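Local coordinates for glycerophosphoryl diester phosphodiesterase (Parabacteroides distasonis, PDB 3MZ2), which probably hydrolyses glycerophosphodiesters to an alcohol and glycerol 3-phosphate, at residues P32-H37 with S58-T63; L70-V75 with D96-E101; I233-S238 with D261-D266; E250-I255 with A272-S277. All blocks are in the same frame, centred on the assembly; numbering follows the deposited sequence. Where two conformers were deposited one is given.

Contact 1 of 4, residues P32-H37 with S58-T63; sequences PLISGH and SYTPAT. With SO4 (sulfate ion), chain C.
Gly-36 N and Thr-63 O form a nearly straight hydrogen bond of 2.8 Å (169° at the hydrogen), and Thr-63 N returns one of 3.1 Å to Ile-34 O, so that Ser-35 and Thr-63 pair in parallel register. These are adjoining strands of the TIM barrel, joined through helix 50-59 in a beta-alpha-beta unit. Ser-35 and Thr-63 turn their side chains to one face of the sheet, where the hydroxyls Ser-35 OG and Thr-63 OG1 approach to 2.8 Å. Short polar side chains suit this buried position because they fit between the paired strands and can lie hydroxyl beside hydroxyl. Past the strand end, His-37 has CG anti to the backbone N (chi1 -174°), which carries the ring to the sulfate. Its NE2 donates to sulfate O2 at 3.0 Å in the ring plane, while ND1 is bonded to Asp-266. Arg-38 and His-80 also hold this anion, which is consistent with a phosphate-binding site. Were His-37 replaced by alanine, the sulfate would probably lose one donor and Asp-266 OD1 its imidazole mate. On the Ile-34 side, one water accepts from Ile-34 N and donates to Pro-61 O, bridging a place where the chains have parted. Ala-62 CA makes a CA-H...O contact of 3.1 Å with Ile-34 O, and the Ile-34 methyl CD1 ends 3.6 Å from Thr-60 OG1.

Contact 2 of 4, residues L70-V75 with D96-E101; sequences LTKDSV and DYTWEE
The Asp-73 side chain crosses that of Thr-98 at about a right angle and passes it to reach the first turn of the helix. Its OD1 accepts from Trp-99 N at 3.0 Å on the syn side. From the opposite face of the carboxylate plane, Thr-71 OG1 donates to the same Asp-73 OD1 at 2.7 Å on the anti side. Two donors therefore fix the rotation of the group, and a water carries OD2 on to Glu-100 N. Asp-73 can lean back this way because CG sits between its own backbone N and carbonyl carbon (chi1 53°). An acidic residue suits a spot before helix N-H groups, whose dipoles are likely to stabilise its charge. The helix start is itself closed by a capping box: Glu-101 N donates to Thr-98 OG1, and Thr-98 N to Glu-101 OE1 at 2.8 Å. Facing it, Thr-71 to Ser-74 make a type I beta turn between strands 63-70 and 76-78, tightened where Val-75 N donates to Thr-71 OG1. Lys-72 N bonds to Tyr-97 O at 2.8 Å from well above the carbonyl plane (46° out of it). Lys-72 CB packs on the Tyr-97 carbonyl, and the extended chain runs on past Asp-96 O. Val-75 meets Trp-99 obliquely, Val-75 CG2 lying 4.0 Å from Trp-99 CB, while the indole reaches Thr-121.

Contact 3 of 4, residues I233-S238 with D261-D266; sequences ISTAPS and DIIESD
Ile-262 O opens the pairing by accepting from Ile-233 N at 3.0 Å. Next, Ile-263 sets its branch CG2 4.0 Å from Thr-235 CG2, a methyl-to-methyl meeting that suits a beta-branched residue on a strand under a helix. Glu-264 carries the most bonds. Its N donates to Ile-233 O at 2.9 Å, and its O receives Thr-235 N at 2.8 Å almost in line with the carbonyl bond (176° at the oxygen). With CG anti to the backbone N (chi1 -180°), the extended side chain holds OE1 beside Ser-234 OG, which donates over 2.9 Å to the anti lone pair. Shortening Glu-264 to alanine would remove OE1 and is likely to leave the Ser-234 hydroxyl without this acceptor, with a weak bond from Ala-236 N remaining. Ser-265 brings CB to 3.3 Å from Thr-235 OG1, and the hydroxyls of both residues bond to Asp-240 OD1. Asp-266 finally lays OD2 3.7 Å from Ala-236 CB, while its OD1 binds His-37. Parallel strands 231-234 and 262-265 are thus neighbours in the TIM barrel, connected through helix 245-257, whose Tyr-252 packs on Thr-235 and Ser-265; strand 205-210 continues the sheet beyond 231-234, and strand 33-36 beyond 262-265.

Contact 4 of 4, residues E250-I255 with A272-S277; sequences EAYRMI and AEAISS
Arg-253 reaches over to the neighbouring helix and donates from NH1 to Ala-274 O, a 3.0 Å bond with 166° at the hydrogen. The guanidinium meets this oxygen nearly edge-on, whereas the donor comes in well to one side of the carbonyl bond. With CG anti to its own carbonyl carbon, the Arg-253 chain lays the methylene CG 3.2 Å from Ala-274 O, and the bend at chi3 (-66°) then brings NH1 back to the same oxygen. A long, flexible donor suits this place, because it can span the gap between two helices, cover the carbonyl with its methylenes and still present an N-H to it.

One residue earlier, Tyr-252 presents the edge of its ring, with CD2 4.0 Å from Ala-274 CB. Its hydroxyl is bound to Asp-240, which anchors the far end of the ring. Ala-274 points toward the opposing helix, and its single methyl allows close approach while touching both Tyr-252 and Arg-253. Ile-275 completes the apolar seam: CG1 stands between the backbone N and the carbonyl carbon (chi1 78°), leaving the branch CG2 of Ile-275 to face Tyr-252 CB at 4.0 Å. Ile-275 also packs against Ile-256. The two helices, 245-257 and 268-275, come before and after strand 262-265 in the chain and lie side by side in the outer helical layer of the TIM barrel.

In the fold
Contacts 1 and 3 meet where the barrel closes, since strand 33-36 pairs with 262-265: Leu-33 N lies 2.8 Å from Asp-261 O. Beyond the strand ends, the 2.6 Å approach of His-37 ND1 to Asp-266 OD1 joins both contacts to the sulfate site. Contact 4 packs on the outer side of both. Thr-235 CG2 comes within 3.4 Å of Ile-255 CD1, and Ile-34 CD1 within 3.4 Å of Ala-272 N. Along the chain, contacts 3 and 4 interlock, their segments alternating. Contact 2 stands apart at the surface, its nearest atoms about 17 Å from contact 1 and about 28 Å from contact 4.

Contact 1 of 4, residues P32-H37 with S58-T63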
loop_
_atom_site.group_PDB
_atom_site.type_symbol
_atom_site.label_atom_id
_atom_site.label_comp_id
_atom_site.label_asym_id
_atom_site.label_seq_id
_atom_site.Cartn_x
_atom_site.Cartn_y
_atom_site.Cartn_z
ATOM N N PRO A 32 4.916 -23.484 -19.038
ATOM C CA PRO A 32 4.908 -22.042 -18.776
ATOM C C PRO A 32 3.509 -21.604 -18.376
ATOM O O PRO A 32 2.530 -22.022 -19.036
ATOM C CB PRO A 32 5.312 -21.434 -20.136
ATOM C CG PRO A 32 6.199 -22.481 -20.738
ATOM C CD PRO A 32 5.540 -23.810 -20.323
ATOM N N LEU A 33 3.423 -20.757 -17.353
ATOM C CA LEU A 33 2.149 -20.298 -16.803
ATOM C C LEU A 33 1.852 -18.827 -17.096
ATOM O O LEU A 33 2.772 -18.032 -17.283
ATOM C CB LEU A 33 2.116 -20.553 -15.310
ATOM C CG LEU A 33 2.234 -21.995 -14.907
ATOM C CD1 LEU A 33 2.106 -22.087 -13.367
ATOM C CD2 LEU A 33 1.182 -22.956 -15.583
ATOM N N ILE A 34 0.581 -18.451 -17.151
ATOM C CA ILE A 34 0.158 -17.087 -17.387
ATOM C C ILE A 34 -0.789 -16.651 -16.282
ATOM O O ILE A 34 -1.699 -17.408 -15.842
ATOM C CB ILE A 34 -0.550 -16.952 -18.726
ATOM C CG1 ILE A 34 0.351 -17.349 -19.910
ATOM C CG2 ILE A 34 -1.041 -15.489 -18.984
ATOM C CD1 ILE A 34 -0.330 -17.349 -21.325
ATOM N N SER A 35 -0.571 -15.439 -15.810
ATOM C CA SER A 35 -1.467 -14.821 -14.817
ATOM C C SER A 35 -1.944 -13.482 -15.343
ATOM O O SER A 35 -1.148 -12.700 -15.862
ATOM C CB SER A 35 -0.734 -14.688 -13.475
ATOM O OG SER A 35 -1.610 -14.357 -12.422
ATOM N N GLY A 36 -3.252 -13.239 -15.262
ATOM C CA GLY A 36 -3.852 -12.007 -15.715
ATOM C C GLY A 36 -3.702 -10.954 -14.663
ATOM O O GLY A 36 -4.342 -11.030 -13.603
ATOM N N HIS A 37 -2.860 -9.966 -14.924
ATOM C CA HIS A 37 -2.722 -8.785 -14.071
ATOM C C HIS A 37 -4.008 -7.973 -14.002
ATOM O O HIS A 37 -4.566 -7.525 -15.032
ATOM C CB HIS A 37 -1.604 -7.898 -14.612
ATOM C CG HIS A 37 -1.256 -6.726 -13.743
ATOM N ND1 HIS A 37 -1.506 -5.422 -14.115
ATOM C CD2 HIS A 37 -0.631 -6.658 -12.541
ATOM C CE1 HIS A 37 -1.052 -4.599 -13.187
ATOM N NE2 HIS A 37 -0.500 -5.323 -12.227
ATOM N N SER A 58 -11.174 -18.413 -22.260
ATOM C CA SER A 58 -11.557 -18.940 -23.572
ATOM C C SER A 58 -10.348 -19.146 -24.495
ATOM O O SER A 58 -10.374 -19.986 -25.393
ATOM C CB SER A 58 -12.569 -18.010 -24.258
ATOM O OG SER A 58 -13.701 -17.775 -23.431
ATOM N N TYR A 59 -9.283 -18.369 -24.270
ATOM C CA TYR A 59 -8.037 -18.442 -25.060
ATOM C C TYR A 59 -6.874 -19.167 -24.374
ATOM O O TYR A 59 -6.034 -19.771 -25.039
ATOM C CB TYR A 59 -7.556 -17.036 -25.397
ATOM C CG TYR A 59 -8.471 -16.248 -26.285
ATOM C CD1 TYR A 59 -9.471 -15.473 -25.753
ATOM C CD2 TYR A 59 -8.291 -16.237 -27.673
ATOM C CE1 TYR A 59 -10.325 -14.722 -26.562
ATOM C CE2 TYR A 59 -9.136 -15.483 -28.504
ATOM C CZ TYR A 59 -10.154 -14.726 -27.930
ATOM O OH TYR A 59 -11.013 -13.963 -28.702
ATOM N N THR A 60 -6.798 -19.098 -23.043
ATOM C CA THR A 60 -5.713 -19.687 -22.324
ATOM C C THR A 60 -6.049 -20.070 -20.909
ATOM O O THR A 60 -6.805 -19.359 -20.262
ATOM C CB THR A 60 -4.500 -18.677 -22.305
ATOM O OG1 THR A 60 -3.364 -19.266 -21.654
ATOM C CG2 THR A 60 -4.873 -17.326 -21.627
ATOM N N PRO A 61 -5.448 -21.151 -20.367
ATOM C CA PRO A 61 -5.492 -21.281 -18.908
ATOM C C PRO A 61 -4.738 -20.134 -18.271
ATOM O O PRO A 61 -3.742 -19.681 -18.821
ATOM C CB PRO A 61 -4.783 -22.617 -18.642
ATOM C CG PRO A 61 -4.015 -22.878 -19.817
ATOM C CD PRO A 61 -4.633 -22.213 -20.982
ATOM N N ALA A 62 -5.233 -19.635 -17.140
ATOM C CA ALA A 62 -4.565 -18.566 -16.444
ATOM C C ALA A 62 -5.078 -18.527 -15.002
ATOM O O ALA A 62 -6.153 -19.025 -14.713
ATOM C CB ALA A 62 -4.831 -17.217 -17.139
ATOM N N THR A 63 -4.280 -17.910 -14.139
ATOM C CA THR A 63 -4.686 -17.443 -12.832
ATOM C C THR A 63 -4.955 -15.951 -12.957
ATOM O O THR A 63 -4.633 -15.350 -13.977
ATOM C CB THR A 63 -3.615 -17.659 -11.777
ATOM O OG1 THR A 63 -2.399 -17.050 -12.228
ATOM C CG2 THR A 63 -3.384 -19.166 -11.567
HETATM S S SO4 C . -0.419 -3.009 -9.745
HETATM O O1 SO4 C . -1.782 -3.505 -9.942
HETATM O O2 SO4 C . 0.473 -4.169 -9.684
HETATM O O3 SO4 C . 0.023 -2.130 -10.843
HETATM O O4 SO4 C . -0.430 -2.156 -8.531
HETATM O O HOH W 1 -1.390 -20.647 -17.541
#

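Contact 2 of 4, residues L70-V75 with D96-E101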
loop_
_atom_site.group_PDB
_atom_site.type_symbol
_atom_site.label_atom_id
_atom_site.label_comp_id
_atom_site.label_asym_id
_atom_site.label_seq_id
_atom_site.Cartn_x
_atom_site.Cartn_y
_atom_site.Cartn_z
ATOM N N LEU A 70 -12.762 -1.912 -0.387
ATOM C CA LEU A 70 -13.985 -1.756 0.390
ATOM C C LEU A 70 -14.929 -0.652 -0.090
ATOM O O LEU A 70 -14.515 0.449 -0.446
ATOM C CB LEU A 70 -13.609 -1.471 1.851
ATOM C CG LEU A 70 -12.927 -2.551 2.651
ATOM C CD1 LEU A 70 -12.464 -2.017 4.036
ATOM C CD2 LEU A 70 -13.862 -3.764 2.775
ATOM N N THR A 71 -16.218 -0.939 -0.034
ATOM C CA THR A 71 -17.260 0.046 -0.305
ATOM C C THR A 71 -17.596 0.797 0.963
ATOM O O THR A 71 -17.058 0.485 2.045
ATOM C CB THR A 71 -18.540 -0.646 -0.774
ATOM O OG1 THR A 71 -19.043 -1.470 0.285
ATOM C CG2 THR A 71 -18.288 -1.514 -2.019
ATOM N N LYS A 72 -18.528 1.736 0.854
ATOM C CA LYS A 72 -18.984 2.500 2.033
ATOM C C LYS A 72 -19.589 1.575 3.077
ATOM O O LYS A 72 -19.473 1.830 4.277
ATOM C CB LYS A 72 -20.020 3.556 1.644
ATOM C CG LYS A 72 -20.499 4.383 2.845
ATOM C CD LYS A 72 -21.591 5.372 2.501
ATOM C CE LYS A 72 -21.857 6.334 3.682
ATOM N NZ LYS A 72 -23.198 7.015 3.618
ATOM N N ASP A 73 -20.266 0.516 2.611
ATOM C CA ASP A 73 -20.878 -0.467 3.526
ATOM C C ASP A 73 -20.012 -1.731 3.775
ATOM O O ASP A 73 -20.544 -2.782 4.152
ATOM C CB ASP A 73 -22.344 -0.802 3.136
ATOM C CG ASP A 73 -22.521 -1.243 1.692
ATOM O OD1 ASP A 73 -21.613 -1.020 0.852
ATOM O OD2 ASP A 73 -23.627 -1.784 1.410
ATOM N N SER A 74 -18.693 -1.608 3.536
ATOM C CA SER A 74 -17.700 -2.601 3.938
ATOM C C SER A 74 -17.837 -3.943 3.156
ATOM O O SER A 74 -17.413 -5.007 3.638
ATOM C CB SER A 74 -17.735 -2.794 5.466
ATOM O OG SER A 74 -17.218 -1.631 6.121
ATOM N N VAL A 75 -18.428 -3.855 1.962
ATOM C CA VAL A 75 -18.463 -4.936 1.011
ATOM C C VAL A 75 -17.121 -4.904 0.278
ATOM O O VAL A 75 -16.640 -3.835 -0.084
ATOM C CB VAL A 75 -19.637 -4.782 0.057
ATOM C CG1 VAL A 75 -19.639 -5.892 -1.025
ATOM C CG2 VAL A 75 -20.948 -4.794 0.870
ATOM N N ASP A 96 -16.734 5.877 -1.089
ATOM C CA ASP A 96 -17.866 6.836 -0.913
ATOM C C ASP A 96 -19.245 6.239 -1.228
ATOM O O ASP A 96 -20.252 6.902 -0.975
ATOM C CB ASP A 96 -17.784 8.088 -1.816
ATOM C CG ASP A 96 -16.522 8.921 -1.622
ATOM O OD1 ASP A 96 -16.114 9.172 -0.458
ATOM O OD2 ASP A 96 -16.020 9.403 -2.674
ATOM N N TYR A 97 -19.296 5.046 -1.818
ATOM C CA TYR A 97 -20.543 4.483 -2.326
ATOM C C TYR A 97 -20.819 3.128 -1.696
ATOM O O TYR A 97 -19.912 2.354 -1.458
ATOM C CB TYR A 97 -20.442 4.289 -3.846
ATOM C CG TYR A 97 -20.252 5.577 -4.601
ATOM C CD1 TYR A 97 -21.332 6.366 -4.936
ATOM C CD2 TYR A 97 -18.986 5.966 -5.045
ATOM C CE1 TYR A 97 -21.166 7.551 -5.643
ATOM C CE2 TYR A 97 -18.813 7.158 -5.745
ATOM C CZ TYR A 97 -19.911 7.933 -6.050
ATOM O OH TYR A 97 -19.783 9.110 -6.761
ATOM N N THR A 98 -22.083 2.849 -1.413
ATOM C CA THR A 98 -22.471 1.505 -1.057
ATOM C C THR A 98 -22.321 0.622 -2.263
ATOM O O THR A 98 -22.282 1.138 -3.406
ATOM C CB THR A 98 -23.936 1.419 -0.600
ATOM O OG1 THR A 98 -24.790 1.811 -1.675
ATOM C CG2 THR A 98 -24.186 2.330 0.597
ATOM N N TRP A 99 -22.312 -0.690 -2.020
ATOM C CA TRP A 99 -22.293 -1.691 -3.082
ATOM C C TRP A 99 -23.459 -1.437 -4.044
ATOM O O TRP A 99 -23.267 -1.417 -5.247
ATOM C CB TRP A 99 -22.329 -3.143 -2.534
ATOM C CG TRP A 99 -22.626 -4.146 -3.661
ATOM C CD1 TRP A 99 -21.724 -4.692 -4.544
ATOM C CD2 TRP A 99 -23.906 -4.660 -4.041
ATOM N NE1 TRP A 99 -22.372 -5.536 -5.427
ATOM C CE2 TRP A 99 -23.709 -5.519 -5.147
ATOM C CE3 TRP A 99 -25.209 -4.451 -3.580
ATOM C CZ2 TRP A 99 -24.773 -6.193 -5.776
ATOM C CZ3 TRP A 99 -26.262 -5.129 -4.201
ATOM C CH2 TRP A 99 -26.030 -5.987 -5.286
ATOM N N GLU A 100 -24.660 -1.237 -3.511
ATOM C CA GLU A 100 -25.820 -1.007 -4.355
ATOM C C GLU A 100 -25.656 0.229 -5.240
ATOM O O GLU A 100 -25.980 0.181 -6.431
ATOM C CB GLU A 100 -27.070 -0.922 -3.515
ATOM C CG GLU A 100 -28.326 -0.914 -4.341
ATOM C CD GLU A 100 -29.567 -0.872 -3.503
ATOM O OE1 GLU A 100 -29.456 -0.939 -2.257
ATOM O OE2 GLU A 100 -30.664 -0.774 -4.095
ATOM N N GLU A 101 -25.134 1.325 -4.675
ATOM C CA GLU A 101 -24.860 2.533 -5.466
ATOM C C GLU A 101 -23.820 2.293 -6.552
ATOM O O GLU A 101 -23.993 2.726 -7.703
ATOM C CB GLU A 101 -24.411 3.676 -4.550
ATOM C CG GLU A 101 -25.524 4.185 -3.625
ATOM C CD GLU A 101 -25.023 5.056 -2.496
ATOM O OE1 GLU A 101 -23.838 4.981 -2.117
ATOM O OE2 GLU A 101 -25.845 5.794 -1.940
HETATM O O HOH W 2 -25.383 -1.832 -0.791
#

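Contact 3 of 4, residues I233-S238 with D261-D266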
loop_
_atom_site.group_PDB
_atom_site.type_symbol
_atom_site.label_atom_id
_atom_site.label_comp_id
_atom_site.label_asym_id
_atom_site.label_seq_id
_atom_site.Cartn_x
_atom_site.Cartn_y
_atom_site.Cartn_z
ATOM N N ILE A 233 7.664 -13.211 -13.623
ATOM C CA ILE A 233 7.890 -11.825 -14.059
ATOM C C ILE A 233 6.574 -11.146 -14.390
ATOM O O ILE A 233 5.718 -11.726 -15.030
ATOM C CB ILE A 233 8.797 -11.796 -15.345
ATOM C CG1 ILE A 233 10.234 -12.218 -15.002
ATOM C CG2 ILE A 233 8.723 -10.479 -16.064
ATOM C CD1 ILE A 233 11.031 -11.137 -14.237
ATOM N N SER A 234 6.419 -9.888 -13.963
ATOM C CA SER A 234 5.266 -9.107 -14.347
ATOM C C SER A 234 5.707 -8.185 -15.454
ATOM O O SER A 234 6.614 -7.364 -15.263
ATOM C CB SER A 234 4.746 -8.251 -13.227
ATOM O OG SER A 234 3.658 -7.454 -13.730
ATOM N N THR A 235 5.057 -8.323 -16.605
ATOM C CA THR A 235 5.305 -7.489 -17.761
ATOM C C THR A 235 4.417 -6.230 -17.782
ATOM O O THR A 235 4.523 -5.396 -18.691
ATOM C CB THR A 235 5.129 -8.279 -19.067
ATOM O OG1 THR A 235 3.841 -8.875 -19.120
ATOM C CG2 THR A 235 6.228 -9.372 -19.181
ATOM N N ALA A 236 3.563 -6.070 -16.769
ATOM C CA ALA A 236 2.616 -4.953 -16.787
ATOM C C ALA A 236 3.325 -3.602 -16.900
ATOM O O ALA A 236 2.944 -2.774 -17.702
ATOM C CB ALA A 236 1.636 -5.014 -15.549
ATOM N N PRO A 237 4.383 -3.378 -16.122
ATOM C CA PRO A 237 5.057 -2.061 -16.259
ATOM C C PRO A 237 6.095 -2.001 -17.353
ATOM O O PRO A 237 6.641 -0.912 -17.706
ATOM C CB PRO A 237 5.728 -1.876 -14.875
ATOM C CG PRO A 237 5.812 -3.173 -14.272
ATOM C CD PRO A 237 4.896 -4.159 -14.993
ATOM N N SER A 238 6.409 -3.170 -17.889
ATOM C CA SER A 238 7.590 -3.301 -18.750
ATOM C C SER A 238 7.159 -3.745 -20.152
ATOM O O SER A 238 6.710 -2.908 -20.952
ATOM C CB SER A 238 8.597 -4.241 -18.096
ATOM O OG SER A 238 7.965 -5.475 -17.689
ATOM N N ASP A 261 9.109 -18.933 -15.196
ATOM C CA ASP A 261 8.042 -19.961 -15.160
ATOM C C ASP A 261 6.677 -19.390 -15.451
ATOM O O ASP A 261 5.801 -20.085 -16.033
ATOM C CB ASP A 261 8.067 -20.689 -13.810
ATOM C CG ASP A 261 9.467 -21.205 -13.469
ATOM O OD1 ASP A 261 9.999 -21.990 -14.289
ATOM O OD2 ASP A 261 10.050 -20.701 -12.485
ATOM N N ILE A 262 6.460 -18.153 -14.997
ATOM C CA ILE A 262 5.140 -17.549 -15.039
ATOM C C ILE A 262 5.294 -16.113 -15.545
ATOM O O ILE A 262 6.191 -15.405 -15.130
ATOM C CB ILE A 262 4.453 -17.540 -13.616
ATOM C CG1 ILE A 262 4.570 -18.921 -12.909
ATOM C CG2 ILE A 262 3.014 -17.071 -13.749
ATOM C CD1 ILE A 262 4.112 -18.962 -11.450
ATOM N N ILE A 263 4.438 -15.724 -16.496
ATOM C CA ILE A 263 4.315 -14.304 -16.900
ATOM C C ILE A 263 2.997 -13.743 -16.392
ATOM O O ILE A 263 1.908 -14.312 -16.713
ATOM C CB ILE A 263 4.390 -14.148 -18.412
ATOM C CG1 ILE A 263 5.813 -14.459 -18.858
ATOM C CG2 ILE A 263 4.030 -12.713 -18.809
ATOM C CD1 ILE A 263 5.959 -14.628 -20.397
ATOM N N GLU A 264 3.064 -12.700 -15.574
ATOM C CA GLU A 264 1.888 -11.894 -15.220
ATOM C C GLU A 264 1.803 -10.687 -16.142
ATOM O O GLU A 264 2.763 -9.924 -16.265
ATOM C CB GLU A 264 1.939 -11.408 -13.776
ATOM C CG GLU A 264 0.734 -10.569 -13.372
ATOM C CD GLU A 264 0.965 -9.831 -12.072
ATOM O OE1 GLU A 264 1.801 -8.902 -12.025
ATOM O OE2 GLU A 264 0.335 -10.193 -11.103
ATOM N N SER A 265 0.638 -10.505 -16.766
ATOM C CA SER A 265 0.482 -9.539 -17.840
ATOM C C SER A 265 -0.892 -8.937 -17.886
ATOM O O SER A 265 -1.901 -9.632 -17.563
ATOM C CB SER A 265 0.822 -10.239 -19.175
ATOM O OG SER A 265 0.642 -9.431 -20.316
ATOM N N ASP A 266 -0.975 -7.677 -18.336
ATOM C CA ASP A 266 -2.250 -7.049 -18.648
ATOM C C ASP A 266 -2.806 -7.620 -19.961
ATOM O O ASP A 266 -3.952 -7.384 -20.265
ATOM C CB ASP A 266 -2.131 -5.518 -18.779
ATOM C CG ASP A 266 -1.960 -4.815 -17.449
ATOM O OD1 ASP A 266 -2.518 -5.303 -16.463
ATOM O OD2 ASP A 266 -1.258 -3.772 -17.403
HETATM O O HOH W 3 0.463 -2.410 -18.915
#

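Contact 4 of 4, residues E250-I255 with A272-S277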
loop_
_atom_site.group_PDB
_atom_site.type_symbol
_atom_site.label_atom_id
_atom_site.label_comp_id
_atom_site.label_asym_id
_atom_site.label_seq_id
_atom_site.Cartn_x
_atom_site.Cartn_y
_atom_site.Cartn_z
ATOM N N GLU A 250 7.797 -11.110 -29.046
ATOM C CA GLU A 250 9.206 -11.439 -28.914
ATOM C C GLU A 250 9.638 -11.368 -27.453
ATOM O O GLU A 250 10.361 -12.272 -26.944
ATOM C CB GLU A 250 10.073 -10.521 -29.792
ATOM C CG GLU A 250 11.554 -10.937 -29.820
ATOM C CD GLU A 250 12.320 -10.525 -28.600
ATOM O OE1 GLU A 250 12.045 -9.418 -28.052
ATOM O OE2 GLU A 250 13.194 -11.329 -28.183
ATOM N N ALA A 251 9.189 -10.325 -26.755
ATOM C CA ALA A 251 9.546 -10.117 -25.373
ATOM C C ALA A 251 9.010 -11.233 -24.458
ATOM O O ALA A 251 9.704 -11.745 -23.593
ATOM C CB ALA A 251 9.012 -8.729 -24.898
ATOM N N TYR A 252 7.769 -11.663 -24.674
ATOM C CA TYR A 252 7.198 -12.730 -23.873
ATOM C C TYR A 252 7.955 -14.042 -24.085
ATOM O O TYR A 252 8.256 -14.755 -23.140
ATOM C CB TYR A 252 5.707 -12.917 -24.181
ATOM C CG TYR A 252 4.845 -11.672 -23.964
ATOM C CD1 TYR A 252 5.001 -10.862 -22.845
ATOM C CD2 TYR A 252 3.843 -11.351 -24.876
ATOM C CE1 TYR A 252 4.209 -9.737 -22.651
ATOM C CE2 TYR A 252 3.042 -10.221 -24.701
ATOM C CZ TYR A 252 3.222 -9.423 -23.584
ATOM O OH TYR A 252 2.423 -8.317 -23.421
ATOM N N ARG A 253 8.281 -14.350 -25.333
ATOM C CA ARG A 253 9.134 -15.523 -25.593
ATOM C C ARG A 253 10.510 -15.450 -24.954
ATOM O O ARG A 253 10.982 -16.430 -24.392
ATOM C CB ARG A 253 9.210 -15.799 -27.121
ATOM C CG ARG A 253 7.928 -16.369 -27.702
ATOM C CD ARG A 253 8.121 -16.734 -29.150
ATOM N NE ARG A 253 8.372 -15.598 -30.040
ATOM C CZ ARG A 253 7.424 -14.892 -30.675
ATOM N NH1 ARG A 253 6.105 -15.205 -30.528
ATOM N NH2 ARG A 253 7.793 -13.886 -31.467
HETATM N N MSE A 254 11.150 -14.284 -24.996
HETATM C CA MSE A 254 12.479 -14.115 -24.399
HETATM C C MSE A 254 12.416 -14.419 -22.892
HETATM O O MSE A 254 13.284 -15.100 -22.347
HETATM C CB MSE A 254 12.994 -12.704 -24.678
HETATM C CG MSE A 254 14.281 -12.387 -24.021
HETATM SE SE MSE A 254 15.254 -10.992 -25.029
HETATM C CE MSE A 254 13.889 -9.539 -25.005
ATOM N N ILE A 255 11.339 -13.979 -22.227
ATOM C CA ILE A 255 11.184 -14.229 -20.801
ATOM C C ILE A 255 11.161 -15.726 -20.523
ATOM O O ILE A 255 11.867 -16.201 -19.628
ATOM C CB ILE A 255 9.957 -13.546 -20.197
ATOM C CG1 ILE A 255 10.181 -12.028 -20.208
ATOM C CG2 ILE A 255 9.717 -14.073 -18.781
ATOM C CD1 ILE A 255 8.900 -11.186 -20.145
ATOM N N ALA A 272 -0.316 -15.732 -24.296
ATOM C CA ALA A 272 -0.656 -17.096 -24.721
ATOM C C ALA A 272 -0.342 -17.333 -26.172
ATOM O O ALA A 272 0.271 -18.327 -26.528
ATOM C CB ALA A 272 -2.142 -17.387 -24.468
ATOM N N GLU A 273 -0.783 -16.431 -27.053
ATOM C CA GLU A 273 -0.474 -16.566 -28.478
ATOM C C GLU A 273 1.028 -16.551 -28.754
ATOM O O GLU A 273 1.513 -17.336 -29.586
ATOM C CB GLU A 273 -1.248 -15.510 -29.300
ATOM C CG GLU A 273 -2.746 -15.780 -29.155
ATOM C CD GLU A 273 -3.678 -14.920 -29.974
ATOM O OE1 GLU A 273 -3.181 -14.102 -30.788
ATOM O OE2 GLU A 273 -4.931 -15.107 -29.800
ATOM N N ALA A 274 1.767 -15.685 -28.045
ATOM C CA ALA A 274 3.216 -15.555 -28.290
ATOM C C ALA A 274 4.006 -16.800 -27.879
ATOM O O ALA A 274 4.949 -17.185 -28.576
ATOM C CB ALA A 274 3.776 -14.342 -27.531
ATOM N N ILE A 275 3.626 -17.417 -26.759
ATOM C CA ILE A 275 4.375 -18.529 -26.174
ATOM C C ILE A 275 3.794 -19.898 -26.478
ATOM O O ILE A 275 4.339 -20.886 -26.018
ATOM C CB ILE A 275 4.642 -18.367 -24.685
ATOM C CG1 ILE A 275 3.412 -18.685 -23.788
ATOM C CG2 ILE A 275 5.193 -16.925 -24.398
ATOM C CD1 ILE A 275 3.705 -18.569 -22.353
ATOM N N SER A 276 2.739 -19.955 -27.304
ATOM C CA SER A 276 2.055 -21.239 -27.573
ATOM C C SER A 276 3.045 -22.308 -28.073
ATOM O O SER A 276 2.988 -23.489 -27.669
ATOM C CB SER A 276 0.920 -21.039 -28.598
ATOM O OG SER A 276 1.360 -20.623 -29.876
ATOM N N SER A 277 3.966 -21.897 -28.943
ATOM C CA SER A 277 4.951 -22.825 -29.504
ATOM C C SER A 277 5.998 -23.311 -28.507
ATOM O O SER A 277 6.771 -24.210 -28.835
ATOM C CB SER A 277 5.667 -22.173 -30.693
ATOM O OG SER A 277 6.583 -21.239 -30.187
#